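Local coordinates for protein predicted sugar phosphatases of the HAD superfamily (Cytophaga hutchinsonii, PDB 2HX1) that probably hydrolyses phosphate esters of sugars or related small molecules as a magnesium-dependent phosphatase of the HAD superfamily, at residues V154-N168 against I194-D206. Numbering follows the deposited sequence.
Sequences VNLLRKRTIPAIVAN and ILGRRFIRFGKPD. With EDO (1,2-ethanediol), chain M.
Ala-164 to Ala-167 and Phe-199 to Phe-202 run side by side as parallel strands, their axes 4.5 Å apart at an angle of 30°. Backbone bonds alternate between them, among them Ile-200 N to Ala-164 O and Val-166 N to Ile-200 O (3.0 Å). Just before strand 199-202, the Arg-198 side chain reaches across to the chain leading into strand 164-167. A bend at chi2 (75°) turns the guanidinium so that Arg-198 NH1 (2.9 Å) and NH2 (3.1 Å) both donate to Ile-162 O, in the guanidinium plane, while Leu-157 CD2 lies over one face. Leu-157 also crosses Leu-195, CD1 to CD1 at 3.6 Å. Ala-164 CB makes a CH-pi contact over the Phe-199 ring face, toward its rim. On one side of the sheet, Val-166 CG1 sits over the Arg-201 guanidinium, whose NH2 forms a salt bridge with Glu-192. On the other, Ile-165 CG2 meets Phe-202 CE2 at 3.4 Å. At the C-terminal ends, the Asn-168 amide bridges two partners: OD1 accepts from Arg-201 NH1 at 3.2 Å, and ND2 gives a nearly straight bond (176°) to a lone pair of Lys-204 O. The Lys-204 ammonium, NZ, hydrogen-bonds Val-52 O and forms salt bridges with Asp-238 and the magnesium ligand Asp-20. With strand 199-202 outermost within the chain, the arrangement is consistent with the edge of the alpha/beta cap domain of a probable HAD-type phosphatase.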
loop_
_atom_site.group_PDB
_atom_site.type_symbol
_atom_site.label_atom_id
_atom_site.label_comp_id
_atom_site.label_asym_id
_atom_site.label_seq_id
_atom_site.Cartn_x
_atom_site.Cartn_y
_atom_site.Cartn_z
ATOM N N VAL A 154 10.820 -12.695 11.370
ATOM C CA VAL A 154 11.299 -11.362 11.017
ATOM C C VAL A 154 12.825 -11.328 11.112
ATOM O O VAL A 154 13.502 -10.915 10.164
ATOM C CB VAL A 154 10.614 -10.239 11.857
ATOM C CG1 VAL A 154 11.374 -8.888 11.797
ATOM C CG2 VAL A 154 9.197 -10.041 11.391
ATOM N N ASN A 155 13.378 -11.796 12.232
ATOM C CA ASN A 155 14.814 -11.757 12.406
ATOM C C ASN A 155 15.584 -12.714 11.475
ATOM O O ASN A 155 16.675 -12.382 11.012
ATOM C CB ASN A 155 15.156 -12.020 13.853
ATOM C CG ASN A 155 14.798 -10.847 14.739
ATOM O OD1 ASN A 155 15.280 -9.729 14.517
ATOM N ND2 ASN A 155 13.924 -11.085 15.719
ATOM N N LEU A 156 14.995 -13.881 11.194
ATOM C CA LEU A 156 15.598 -14.844 10.280
ATOM C C LEU A 156 15.800 -14.230 8.909
ATOM O O LEU A 156 16.859 -14.398 8.290
ATOM C CB LEU A 156 14.700 -16.063 10.139
ATOM C CG LEU A 156 15.147 -17.121 9.131
ATOM C CD1 LEU A 156 16.559 -17.665 9.473
ATOM C CD2 LEU A 156 14.094 -18.215 9.126
ATOM N N LEU A 157 14.778 -13.521 8.442
ATOM C CA LEU A 157 14.796 -12.926 7.117
ATOM C C LEU A 157 15.643 -11.644 7.039
ATOM O O LEU A 157 16.092 -11.253 5.966
ATOM C CB LEU A 157 13.355 -12.627 6.679
ATOM C CG LEU A 157 12.496 -13.866 6.411
ATOM C CD1 LEU A 157 11.081 -13.438 6.029
ATOM C CD2 LEU A 157 13.154 -14.780 5.347
ATOM N N ARG A 158 15.783 -10.953 8.167
ATOM C CA ARG A 158 16.721 -9.845 8.280
ATOM C C ARG A 158 18.158 -10.355 8.233
ATOM O O ARG A 158 19.040 -9.633 7.787
ATOM C CB ARG A 158 16.514 -9.091 9.591
ATOM C CG ARG A 158 15.240 -8.196 9.607
ATOM C CD ARG A 158 14.942 -7.544 10.974
ATOM N NE ARG A 158 16.007 -6.606 11.366
ATOM C CZ ARG A 158 17.018 -6.899 12.185
ATOM N NH1 ARG A 158 17.120 -8.108 12.766
ATOM N NH2 ARG A 158 17.947 -5.974 12.426
ATOM N N LYS A 159 18.393 -11.590 8.689
ATOM C CA LYS A 159 19.744 -12.127 8.813
ATOM C C LYS A 159 20.151 -13.063 7.701
ATOM O O LYS A 159 21.349 -13.281 7.502
ATOM C CB LYS A 159 19.919 -12.881 10.127
ATOM C CG LYS A 159 19.814 -12.030 11.380
ATOM C CD LYS A 159 19.696 -12.932 12.575
ATOM C CE LYS A 159 19.848 -12.188 13.875
ATOM N NZ LYS A 159 19.549 -13.101 15.036
ATOM N N ARG A 160 19.193 -13.669 7.003
ATOM C CA ARG A 160 19.536 -14.656 5.971
ATOM C C ARG A 160 18.988 -14.236 4.607
ATOM O O ARG A 160 17.810 -13.909 4.459
ATOM C CB ARG A 160 19.036 -16.055 6.350
ATOM C CG ARG A 160 19.759 -16.646 7.571
ATOM C CD ARG A 160 21.190 -17.068 7.252
ATOM N NE ARG A 160 21.212 -18.202 6.330
ATOM C CZ ARG A 160 22.202 -18.468 5.483
ATOM N NH1 ARG A 160 23.272 -17.695 5.447
ATOM N NH2 ARG A 160 22.136 -19.503 4.665
ATOM N N THR A 161 19.847 -14.254 3.604
ATOM C CA THR A 161 19.442 -13.867 2.270
ATOM C C THR A 161 18.931 -15.127 1.582
ATOM O O THR A 161 19.670 -15.827 0.924
ATOM C CB THR A 161 20.610 -13.180 1.551
ATOM O OG1 THR A 161 20.966 -12.033 2.319
ATOM C CG2 THR A 161 20.232 -12.722 0.110
ATOM N N ILE A 162 17.655 -15.437 1.814
ATOM C CA ILE A 162 17.071 -16.719 1.404
ATOM C C ILE A 162 15.653 -16.483 0.848
ATOM O O ILE A 162 15.001 -15.510 1.210
ATOM C CB ILE A 162 17.001 -17.744 2.606
ATOM C CG1 ILE A 162 16.074 -17.204 3.703
ATOM C CG2 ILE A 162 18.393 -18.088 3.109
ATOM C CD1 ILE A 162 16.046 -17.966 4.996
ATOM N N PRO A 163 15.160 -17.386 -0.013
ATOM C CA PRO A 163 13.770 -17.251 -0.442
ATOM C C PRO A 163 12.764 -17.523 0.687
ATOM O O PRO A 163 12.933 -18.457 1.472
ATOM C CB PRO A 163 13.646 -18.305 -1.548
ATOM C CG PRO A 163 14.632 -19.321 -1.206
ATOM C CD PRO A 163 15.805 -18.556 -0.632
ATOM N N ALA A 164 11.752 -16.673 0.788
ATOM C CA ALA A 164 10.611 -16.898 1.657
ATOM C C ALA A 164 9.424 -17.229 0.751
ATOM O O ALA A 164 9.081 -16.432 -0.141
ATOM C CB ALA A 164 10.320 -15.667 2.517
ATOM N N ILE A 165 8.836 -18.413 0.956
ATOM C CA ILE A 165 7.793 -18.982 0.069
ATOM C C ILE A 165 6.470 -19.207 0.846
ATOM O O ILE A 165 6.461 -19.712 1.984
ATOM C CB ILE A 165 8.281 -20.347 -0.527
ATOM C CG1 ILE A 165 9.573 -20.182 -1.315
ATOM C CG2 ILE A 165 7.255 -21.004 -1.488
ATOM C CD1 ILE A 165 10.261 -21.492 -1.562
ATOM N N VAL A 166 5.344 -18.869 0.234
ATOM C CA VAL A 166 4.035 -19.230 0.775
ATOM C C VAL A 166 3.084 -19.527 -0.386
ATOM O O VAL A 166 3.249 -18.976 -1.465
ATOM C CB VAL A 166 3.469 -18.059 1.691
ATOM C CG1 VAL A 166 3.177 -16.775 0.869
ATOM C CG2 VAL A 166 2.207 -18.508 2.467
ATOM N N ALA A 167 2.088 -20.380 -0.150
ATOM C CA ALA A 167 0.927 -20.547 -1.048
ATOM C C ALA A 167 0.093 -19.271 -1.006
ATOM O O ALA A 167 -0.131 -18.708 0.069
ATOM C CB ALA A 167 0.056 -21.708 -0.597
ATOM N N ASN A 168 -0.393 -18.847 -2.161
ATOM C CA ASN A 168 -1.123 -17.589 -2.278
ATOM C C ASN A 168 -2.560 -17.747 -1.808
ATOM O O ASN A 168 -3.501 -17.548 -2.581
ATOM C CB ASN A 168 -1.105 -17.103 -3.720
ATOM C CG ASN A 168 -1.542 -15.667 -3.842
ATOM O OD1 ASN A 168 -1.155 -14.840 -3.037
ATOM N ND2 ASN A 168 -2.349 -15.364 -4.849
ATOM N N ILE A 194 5.488 -5.562 7.917
ATOM C CA ILE A 194 6.648 -5.154 8.727
ATOM C C ILE A 194 7.906 -5.053 7.849
ATOM O O ILE A 194 8.620 -4.073 7.884
ATOM C CB ILE A 194 6.918 -6.224 9.871
ATOM C CG1 ILE A 194 5.709 -6.398 10.798
ATOM C CG2 ILE A 194 8.131 -5.874 10.736
ATOM C CD1 ILE A 194 5.088 -5.111 11.298
ATOM N N LEU A 195 8.171 -6.082 7.055
ATOM C CA LEU A 195 9.418 -6.204 6.298
ATOM C C LEU A 195 9.380 -5.576 4.921
ATOM O O LEU A 195 10.433 -5.386 4.316
ATOM C CB LEU A 195 9.781 -7.698 6.110
ATOM C CG LEU A 195 10.363 -8.454 7.305
ATOM C CD1 LEU A 195 10.671 -9.928 6.934
ATOM C CD2 LEU A 195 11.602 -7.758 7.796
ATOM N N GLY A 196 8.192 -5.295 4.396
ATOM C CA GLY A 196 8.017 -5.063 2.947
ATOM C C GLY A 196 7.691 -6.355 2.195
ATOM O O GLY A 196 7.660 -7.442 2.766
ATOM N N ARG A 197 7.406 -6.248 0.907
ATOM C CA ARG A 197 7.160 -7.433 0.073
ATOM C C ARG A 197 8.408 -8.293 0.033
ATOM O O ARG A 197 9.530 -7.794 -0.096
ATOM C CB ARG A 197 6.794 -7.020 -1.350
ATOM C CG ARG A 197 6.621 -8.183 -2.327
ATOM C CD ARG A 197 5.719 -7.801 -3.497
ATOM N NE ARG A 197 6.296 -6.728 -4.311
ATOM C CZ ARG A 197 6.975 -6.900 -5.446
ATOM N NH1 ARG A 197 7.176 -8.122 -5.940
ATOM N NH2 ARG A 197 7.453 -5.837 -6.101
ATOM N N ARG A 198 8.221 -9.595 0.116
ATOM C CA ARG A 198 9.341 -10.457 0.454
ATOM C C ARG A 198 9.065 -11.941 0.185
ATOM O O ARG A 198 10.019 -12.724 0.127
ATOM C CB ARG A 198 9.728 -10.224 1.936
ATOM C CG ARG A 198 10.904 -11.098 2.486
ATOM C CD ARG A 198 12.234 -10.619 1.981
ATOM N NE ARG A 198 13.374 -11.272 2.628
ATOM C CZ ARG A 198 13.836 -12.472 2.305
ATOM N NH1 ARG A 198 13.239 -13.181 1.374
ATOM N NH2 ARG A 198 14.894 -12.970 2.941
ATOM N N PHE A 199 7.783 -12.326 0.045
ATOM C CA PHE A 199 7.414 -13.712 -0.232
ATOM C C PHE A 199 7.224 -13.964 -1.709
ATOM O O PHE A 199 6.629 -13.158 -2.424
ATOM C CB PHE A 199 6.175 -14.150 0.548
ATOM C CG PHE A 199 6.459 -14.401 1.984
ATOM C CD1 PHE A 199 6.613 -13.338 2.866
ATOM C CD2 PHE A 199 6.624 -15.675 2.452
ATOM C CE1 PHE A 199 6.916 -13.556 4.203
ATOM C CE2 PHE A 199 6.951 -15.915 3.796
ATOM C CZ PHE A 199 7.088 -14.863 4.668
ATOM N N ILE A 200 7.826 -15.058 -2.152
ATOM C CA ILE A 200 7.469 -15.703 -3.408
ATOM C C ILE A 200 6.162 -16.423 -3.143
ATOM O O ILE A 200 6.076 -17.280 -2.243
ATOM C CB ILE A 200 8.500 -16.763 -3.852
ATOM C CG1 ILE A 200 9.900 -16.141 -4.071
ATOM C CG2 ILE A 200 8.015 -17.419 -5.164
ATOM C CD1 ILE A 200 11.076 -17.027 -3.665
ATOM N N ARG A 201 5.142 -16.061 -3.903
ATOM C CA ARG A 201 3.821 -16.650 -3.755
ATOM C C ARG A 201 3.488 -17.580 -4.927
ATOM O O ARG A 201 3.592 -17.183 -6.065
ATOM C CB ARG A 201 2.799 -15.521 -3.676
ATOM C CG ARG A 201 2.798 -14.834 -2.283
ATOM C CD ARG A 201 1.989 -13.574 -2.265
ATOM N NE ARG A 201 2.003 -12.972 -0.929
ATOM C CZ ARG A 201 1.073 -13.150 0.011
ATOM N NH1 ARG A 201 0.010 -13.925 -0.203
ATOM N NH2 ARG A 201 1.205 -12.538 1.189
ATOM N N PHE A 202 3.082 -18.809 -4.630
ATOM C CA PHE A 202 2.763 -19.804 -5.661
ATOM C C PHE A 202 1.285 -20.063 -5.665
ATOM O O PHE A 202 0.632 -20.066 -4.602
ATOM C CB PHE A 202 3.495 -21.121 -5.401
ATOM C CG PHE A 202 5.011 -21.043 -5.615
ATOM C CD1 PHE A 202 5.536 -20.563 -6.808
ATOM C CD2 PHE A 202 5.882 -21.483 -4.641
ATOM C CE1 PHE A 202 6.917 -20.521 -7.027
ATOM C CE2 PHE A 202 7.263 -21.445 -4.851
ATOM C CZ PHE A 202 7.769 -20.961 -6.042
ATOM N N GLY A 203 0.763 -20.270 -6.865
ATOM C CA GLY A 203 -0.623 -20.652 -7.048
ATOM C C GLY A 203 -1.378 -19.570 -7.752
ATOM O O GLY A 203 -0.811 -18.539 -8.137
ATOM N N LYS A 204 -2.688 -19.799 -7.870
ATOM C CA LYS A 204 -3.592 -18.868 -8.534
ATOM C C LYS A 204 -3.419 -17.497 -7.892
ATOM O O LYS A 204 -3.315 -17.415 -6.675
ATOM C CB LYS A 204 -5.054 -19.337 -8.395
ATOM C CG LYS A 204 -5.322 -20.811 -8.836
ATOM C CD LYS A 204 -6.725 -21.260 -8.459
ATOM C CE LYS A 204 -6.881 -21.532 -6.964
ATOM N NZ LYS A 204 -8.149 -22.215 -6.666
ATOM N N PRO A 205 -3.442 -16.422 -8.696
ATOM C CA PRO A 205 -3.747 -16.292 -10.126
ATOM C C PRO A 205 -2.596 -16.549 -11.129
ATOM O O PRO A 205 -2.746 -16.245 -12.330
ATOM C CB PRO A 205 -4.158 -14.834 -10.232
ATOM C CG PRO A 205 -3.279 -14.147 -9.242
ATOM C CD PRO A 205 -3.180 -15.112 -8.078
ATOM N N ASP A 206 -1.472 -17.099 -10.660
ATOM C CA ASP A 206 -0.407 -17.566 -11.565
ATOM C C ASP A 206 -1.003 -18.707 -12.385
ATOM O O ASP A 206 -2.093 -19.187 -12.070
ATOM C CB ASP A 206 0.811 -18.117 -10.808
ATOM C CG ASP A 206 1.610 -17.036 -10.037
ATOM O OD1 ASP A 206 1.364 -15.798 -10.209
ATOM O OD2 ASP A 206 2.521 -17.467 -9.274
HETATM C C1 EDO M . 8.896 -11.008 -4.406
HETATM O O1 EDO M . 7.549 -11.496 -4.318
HETATM C C2 EDO M . 9.793 -11.792 -3.455
HETATM O O2 EDO M . 10.624 -10.883 -2.730
HETATM O O HOH W 1 14.184 -8.922 4.237
HETATM O O HOH W 2 11.856 -14.361 -1.067
#